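Local coordinates for succinate-semialdehyde dehydrogenase (Streptococcus pyogenes MGAS1882, PDB 4OGD), which catalyses the oxidation of succinic semialdehyde to succinate, using NADP+ as the cofactor, at residues A67-K72 with P161-S166; M74-T79 with N132-Q137. One frame throughout, in Å; residues are numbered along the deposited sequence.

Contact 1: A67-K72 with P161-S166; sequences AEIMTK and PRSAQS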
loop_
_atom_site.group_PDB
_atom_site.type_symbol
_atom_site.label_atom_id
_atom_site.label_comp_id
_atom_site.label_asym_id
_atom_site.label_seq_id
_atom_site.Cartn_x
_atom_site.Cartn_y
_atom_site.Cartn_z
ATOM N N ALA A 67 11.550 -27.658 13.106
ATOM C CA ALA A 67 10.468 -27.663 14.087
ATOM C C ALA A 67 11.019 -27.477 15.494
ATOM O O ALA A 67 10.497 -26.669 16.268
ATOM C CB ALA A 67 9.670 -28.948 13.997
ATOM N N GLU A 68 12.070 -28.221 15.836
ATOM C CA GLU A 68 12.630 -28.100 17.182
ATOM C C GLU A 68 13.247 -26.719 17.451
ATOM O O GLU A 68 13.182 -26.209 18.574
ATOM C CB GLU A 68 13.652 -29.213 17.465
ATOM C CG GLU A 68 14.246 -29.105 18.868
ATOM C CD GLU A 68 15.058 -30.315 19.288
ATOM O OE1 GLU A 68 15.150 -31.292 18.509
ATOM O OE2 GLU A 68 15.605 -30.277 20.412
ATOM N N ILE A 69 13.855 -26.122 16.428
ATOM C CA ILE A 69 14.422 -24.783 16.559
ATOM C C ILE A 69 13.329 -23.804 16.986
ATOM O O ILE A 69 13.532 -22.967 17.870
ATOM C CB ILE A 69 15.068 -24.324 15.242
ATOM C CG1 ILE A 69 16.426 -25.010 15.071
ATOM C CG2 ILE A 69 15.237 -22.808 15.213
ATOM C CD1 ILE A 69 17.067 -24.773 13.722
ATOM N N MET A 70 12.154 -23.939 16.384
ATOM C CA MET A 70 11.047 -23.052 16.735
ATOM C C MET A 70 10.521 -23.304 18.154
ATOM O O MET A 70 10.281 -22.361 18.913
ATOM C CB MET A 70 9.929 -23.159 15.708
ATOM C CG MET A 70 10.319 -22.607 14.362
ATOM S SD MET A 70 8.897 -22.519 13.260
ATOM C CE MET A 70 9.072 -24.047 12.344
ATOM N N THR A 71 10.363 -24.573 18.515
ATOM C CA THR A 71 9.936 -24.929 19.871
ATOM C C THR A 71 10.915 -24.412 20.930
ATOM O O THR A 71 10.509 -23.830 21.945
ATOM C CB THR A 71 9.786 -26.452 20.010
ATOM O OG1 THR A 71 8.723 -26.910 19.162
ATOM C CG2 THR A 71 9.490 -26.831 21.470
ATOM N N LYS A 72 12.208 -24.620 20.698
ATOM C CA LYS A 72 13.213 -24.155 21.649
ATOM C C LYS A 72 13.313 -22.627 21.747
ATOM O O LYS A 72 13.665 -22.101 22.801
ATOM C CB LYS A 72 14.579 -24.809 21.374
ATOM C CG LYS A 72 14.581 -26.341 21.561
ATOM C CD LYS A 72 14.354 -26.740 23.021
ATOM C CE LYS A 72 14.075 -28.241 23.186
ATOM N NZ LYS A 72 15.255 -29.100 22.843
ATOM N N PRO A 161 16.008 -15.743 17.767
ATOM C CA PRO A 161 17.181 -15.490 16.931
ATOM C C PRO A 161 17.712 -16.741 16.235
ATOM O O PRO A 161 18.292 -16.606 15.166
ATOM C CB PRO A 161 18.205 -14.947 17.930
ATOM C CG PRO A 161 17.822 -15.583 19.233
ATOM C CD PRO A 161 16.334 -15.736 19.207
ATOM N N ARG A 162 17.532 -17.929 16.810
ATOM C CA ARG A 162 17.981 -19.136 16.113
ATOM C C ARG A 162 17.095 -19.428 14.903
ATOM O O ARG A 162 17.590 -19.828 13.848
ATOM C CB ARG A 162 18.037 -20.344 17.054
ATOM C CG ARG A 162 18.532 -21.622 16.386
ATOM C CD ARG A 162 19.944 -21.519 15.821
ATOM N NE ARG A 162 20.290 -22.787 15.185
ATOM C CZ ARG A 162 20.840 -22.914 13.983
ATOM N NH1 ARG A 162 21.160 -21.845 13.267
ATOM N NH2 ARG A 162 21.085 -24.127 13.502
ATOM N N SER A 163 15.792 -19.200 15.047
ATOM C CA SER A 163 14.878 -19.334 13.913
ATOM C C SER A 163 15.330 -18.409 12.787
ATOM O O SER A 163 15.426 -18.819 11.628
ATOM C CB SER A 163 13.437 -19.008 14.328
ATOM O OG SER A 163 12.971 -19.879 15.359
ATOM N N ALA A 164 15.642 -17.162 13.139
ATOM C CA ALA A 164 16.006 -16.152 12.154
ATOM C C ALA A 164 17.319 -16.492 11.480
ATOM O O ALA A 164 17.452 -16.399 10.261
ATOM C CB ALA A 164 16.107 -14.789 12.820
ATOM N N GLN A 165 18.306 -16.863 12.286
ATOM C CA GLN A 165 19.617 -17.197 11.750
ATOM C C GLN A 165 19.557 -18.434 10.852
ATOM O O GLN A 165 20.143 -18.456 9.767
ATOM C CB GLN A 165 20.585 -17.442 12.903
ATOM C CG GLN A 165 21.922 -18.017 12.470
ATOM C CD GLN A 165 22.769 -18.442 13.650
ATOM O OE1 GLN A 165 22.460 -19.425 14.337
ATOM N NE2 GLN A 165 23.842 -17.698 13.901
ATOM N N SER A 166 18.842 -19.459 11.303
ATOM C CA SER A 166 18.742 -20.699 10.544
ATOM C C SER A 166 17.972 -20.522 9.241
ATOM O O SER A 166 18.168 -21.287 8.301
ATOM C CB SER A 166 18.105 -21.805 11.386
ATOM O OG SER A 166 16.781 -21.470 11.779
#
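I69 packs against R162, S163 and S166 where two helical segments run roughly antiparallel (149° between their directions), with their axes 8.8 Å apart at the closest. Followed outward from CB, its side chain divides the work between two branches. With chi1 at -77°, CG1 lies beside the backbone N and CG2 takes the place anti to it; CG2 drops onto the turn of the facing helix, with R162 CG and S163 N each 3.7 Å from it and the S163 hydroxyl just as near. The other branch runs extended through CG1 to CD1, which lies 3.8 Å from S166 OG. The pairing illustrates how a Rossmann-type domain is flanked: helix 161-173 is the crossover of a beta-alpha-beta unit between parallel strands 152-155 and 181-183, and helix 63-74 lies along its side. CD1 also sits over a face of the R162 guanidinium, the same face that S166 CB approaches, while R162 NH1 forms a salt bridge with E169. M70 adds a lighter touch, its CG 3.9 Å from S163 OG. No hydrogen bond joins the two segments; the serine hydroxyls that line the interface find partners beside it, S163 OG with D73 and S166 OG with Y135.

Contact 2: M74-T79 with N132-Q137; sequences MGKLFT and NFPYYQ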
loop_
_atom_site.group_PDB
_atom_site.type_symbol
_atom_site.label_atom_id
_atom_site.label_comp_id
_atom_site.label_asym_id
_atom_site.label_seq_id
_atom_site.Cartn_x
_atom_site.Cartn_y
_atom_site.Cartn_z
ATOM N N MET A 74 10.599 -20.296 21.028
ATOM C CA MET A 74 9.406 -19.595 21.493
ATOM C C MET A 74 8.343 -20.465 22.153
ATOM O O MET A 74 7.275 -19.969 22.516
ATOM C CB MET A 74 8.825 -18.718 20.372
ATOM C CG MET A 74 8.617 -19.417 19.037
ATOM S SD MET A 74 7.283 -20.612 19.057
ATOM C CE MET A 74 5.899 -19.535 19.469
ATOM N N GLY A 75 8.634 -21.755 22.313
ATOM C CA GLY A 75 7.832 -22.617 23.167
ATOM C C GLY A 75 6.708 -23.434 22.566
ATOM O O GLY A 75 6.102 -24.234 23.281
ATOM N N LYS A 76 6.395 -23.241 21.285
ATOM C CA LYS A 76 5.213 -23.895 20.733
ATOM C C LYS A 76 5.373 -25.399 20.682
ATOM O O LYS A 76 6.493 -25.908 20.617
ATOM C CB LYS A 76 4.828 -23.356 19.351
ATOM C CG LYS A 76 5.777 -23.699 18.214
ATOM C CD LYS A 76 5.150 -23.310 16.870
ATOM C CE LYS A 76 4.849 -21.809 16.775
ATOM N NZ LYS A 76 3.981 -21.470 15.593
ATOM N N LEU A 77 4.244 -26.100 20.719
ATOM C CA LEU A 77 4.238 -27.555 20.604
ATOM C C LEU A 77 5.063 -27.983 19.392
ATOM O O LEU A 77 4.975 -27.378 18.323
ATOM C CB LEU A 77 2.807 -28.061 20.453
ATOM C CG LEU A 77 1.833 -27.761 21.588
ATOM C CD1 LEU A 77 0.486 -28.399 21.285
ATOM C CD2 LEU A 77 2.384 -28.225 22.927
ATOM N N PHE A 78 5.904 -28.993 19.575
ATOM C CA PHE A 78 6.711 -29.524 18.482
ATOM C C PHE A 78 5.842 -29.949 17.296
ATOM O O PHE A 78 6.223 -29.755 16.143
ATOM C CB PHE A 78 7.536 -30.709 18.996
ATOM C CG PHE A 78 8.378 -31.388 17.945
ATOM C CD1 PHE A 78 9.543 -30.793 17.470
ATOM C CD2 PHE A 78 8.027 -32.644 17.468
ATOM C CE1 PHE A 78 10.339 -31.432 16.521
ATOM C CE2 PHE A 78 8.820 -33.292 16.514
ATOM C CZ PHE A 78 9.973 -32.683 16.043
ATOM N N THR A 79 4.679 -30.527 17.580
ATOM C CA THR A 79 3.764 -30.948 16.518
ATOM C C THR A 79 3.250 -29.752 15.723
ATOM O O THR A 79 3.110 -29.833 14.497
ATOM C CB THR A 79 2.573 -31.775 17.049
ATOM O OG1 THR A 79 1.924 -31.061 18.110
ATOM C CG2 THR A 79 3.053 -33.129 17.563
ATOM N N ASN A 132 5.547 -15.477 16.884
ATOM C CA ASN A 132 4.499 -16.488 17.045
ATOM C C ASN A 132 4.469 -17.582 15.971
ATOM O O ASN A 132 4.092 -18.721 16.255
ATOM C CB ASN A 132 3.114 -15.875 17.327
ATOM C CG ASN A 132 2.573 -15.078 16.167
ATOM O OD1 ASN A 132 3.322 -14.613 15.306
ATOM N ND2 ASN A 132 1.248 -14.922 16.133
ATOM N N PHE A 133 4.890 -17.231 14.755
ATOM C CA PHE A 133 5.088 -18.200 13.678
ATOM C C PHE A 133 6.410 -17.832 13.001
ATOM O O PHE A 133 6.427 -17.205 11.940
ATOM C CB PHE A 133 3.924 -18.178 12.673
ATOM C CG PHE A 133 2.608 -18.624 13.250
ATOM C CD1 PHE A 133 2.204 -19.950 13.161
ATOM C CD2 PHE A 133 1.769 -17.707 13.883
ATOM C CE1 PHE A 133 0.981 -20.362 13.701
ATOM C CE2 PHE A 133 0.549 -18.107 14.417
ATOM C CZ PHE A 133 0.158 -19.436 14.328
ATOM N N PRO A 134 7.530 -18.213 13.631
ATOM C CA PRO A 134 8.865 -17.715 13.267
ATOM C C PRO A 134 9.285 -18.049 11.834
ATOM O O PRO A 134 10.072 -17.308 11.251
ATOM C CB PRO A 134 9.797 -18.427 14.255
ATOM C CG PRO A 134 8.928 -18.873 15.370
ATOM C CD PRO A 134 7.590 -19.179 14.744
ATOM N N TYR A 135 8.779 -19.146 11.283
ATOM C CA TYR A 135 9.129 -19.523 9.915
ATOM C C TYR A 135 8.073 -19.109 8.894
ATOM O O TYR A 135 8.405 -18.530 7.853
ATOM C CB TYR A 135 9.447 -21.029 9.819
ATOM C CG TYR A 135 10.936 -21.277 9.801
ATOM C CD1 TYR A 135 11.738 -20.815 10.827
ATOM C CD2 TYR A 135 11.548 -21.943 8.737
ATOM C CE1 TYR A 135 13.104 -21.008 10.813
ATOM C CE2 TYR A 135 12.926 -22.145 8.716
ATOM C CZ TYR A 135 13.695 -21.667 9.759
ATOM O OH TYR A 135 15.067 -21.845 9.757
ATOM N N TYR A 136 6.816 -19.428 9.186
ATOM C CA TYR A 136 5.696 -19.113 8.306
ATOM C C TYR A 136 5.609 -17.630 7.983
ATOM O O TYR A 136 5.387 -17.271 6.827
ATOM C CB TYR A 136 4.400 -19.654 8.923
ATOM C CG TYR A 136 3.096 -19.085 8.405
ATOM C CD1 TYR A 136 2.559 -19.491 7.181
ATOM C CD2 TYR A 136 2.370 -18.193 9.172
ATOM C CE1 TYR A 136 1.335 -18.988 6.729
ATOM C CE2 TYR A 136 1.163 -17.687 8.731
ATOM C CZ TYR A 136 0.648 -18.087 7.515
ATOM O OH TYR A 136 -0.559 -17.571 7.084
ATOM N N GLN A 137 5.821 -16.766 8.977
ATOM C CA GLN A 137 5.731 -15.331 8.702
ATOM C C GLN A 137 6.885 -14.846 7.817
ATOM O O GLN A 137 6.724 -13.880 7.066
ATOM C CB GLN A 137 5.648 -14.476 9.976
ATOM C CG GLN A 137 4.548 -14.837 10.964
ATOM C CD GLN A 137 3.146 -14.785 10.410
ATOM O OE1 GLN A 137 2.884 -14.199 9.355
ATOM N NE2 GLN A 137 2.216 -15.396 11.137
#
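M74 and N132 bring their CA atoms to 7.3 Å where helix 63-74 ends and G75, with a positive phi of 94°, turns the chain toward L77, the N-cap position of helix 78-103. In this turn the buried K76 makes the principal polar contact. Its CG lies between the backbone N and the carbonyl carbon (chi1 69°), and a further bend near the end of the chain delivers NZ to the backbone of N132. There NZ donates a hydrogen bond of 2.8 Å to N132 O, lying in the carbonyl plane with a C=O...N angle of 149°. The F133 ring meets the ammonium group obliquely, CD1 3.4 Å from K76 NZ. E84 forms a salt bridge with the same nitrogen, so the lysine's charge is probably balanced, and N258 supplies a second donor to N132 O. M74 fills the neighbouring position: its CG touches P134 CG at 3.7 Å, its CE reaches to 3.8 Å from N132 O, and its curled chain lets SD accept a weak bond from K76 N. The Asn-Phe-Pro segment belongs to a motif familiar in aldehyde dehydrogenases, whose asparagine helps form the oxyanion hole in relatives and probably does so here; the N132 amide itself donates to Q261 O. E84, from helix 78-103, also receives the backbone N-H groups of Y135 and Y136, and segment 132-137 is part of the connection that leads from strand 124-128 into helix 136-148, with helices 63-74 and 161-173 packed against P134.

Contact 2 is nested within the chain loop closed by contact 1, and their centres lie only 8 Å apart. Helix 63-74 takes part in both, its body in contact 1 and its last residue in contact 2. Two probable hydrogen bonds join the sites: S166 OG to Y135 OH at 2.7 Å, and T71 OG1 to K76 O at 2.8 Å, the latter tying the helix to the turn that follows it. Packing supplements them, with S163 O 3.3 Å from Y135 CE1. By family analogy, contact 2 lies closer to the chemistry, since it includes the probable oxyanion-hole asparagine, whereas contact 1 joins helices on the flank of the Rossmann-type sheet.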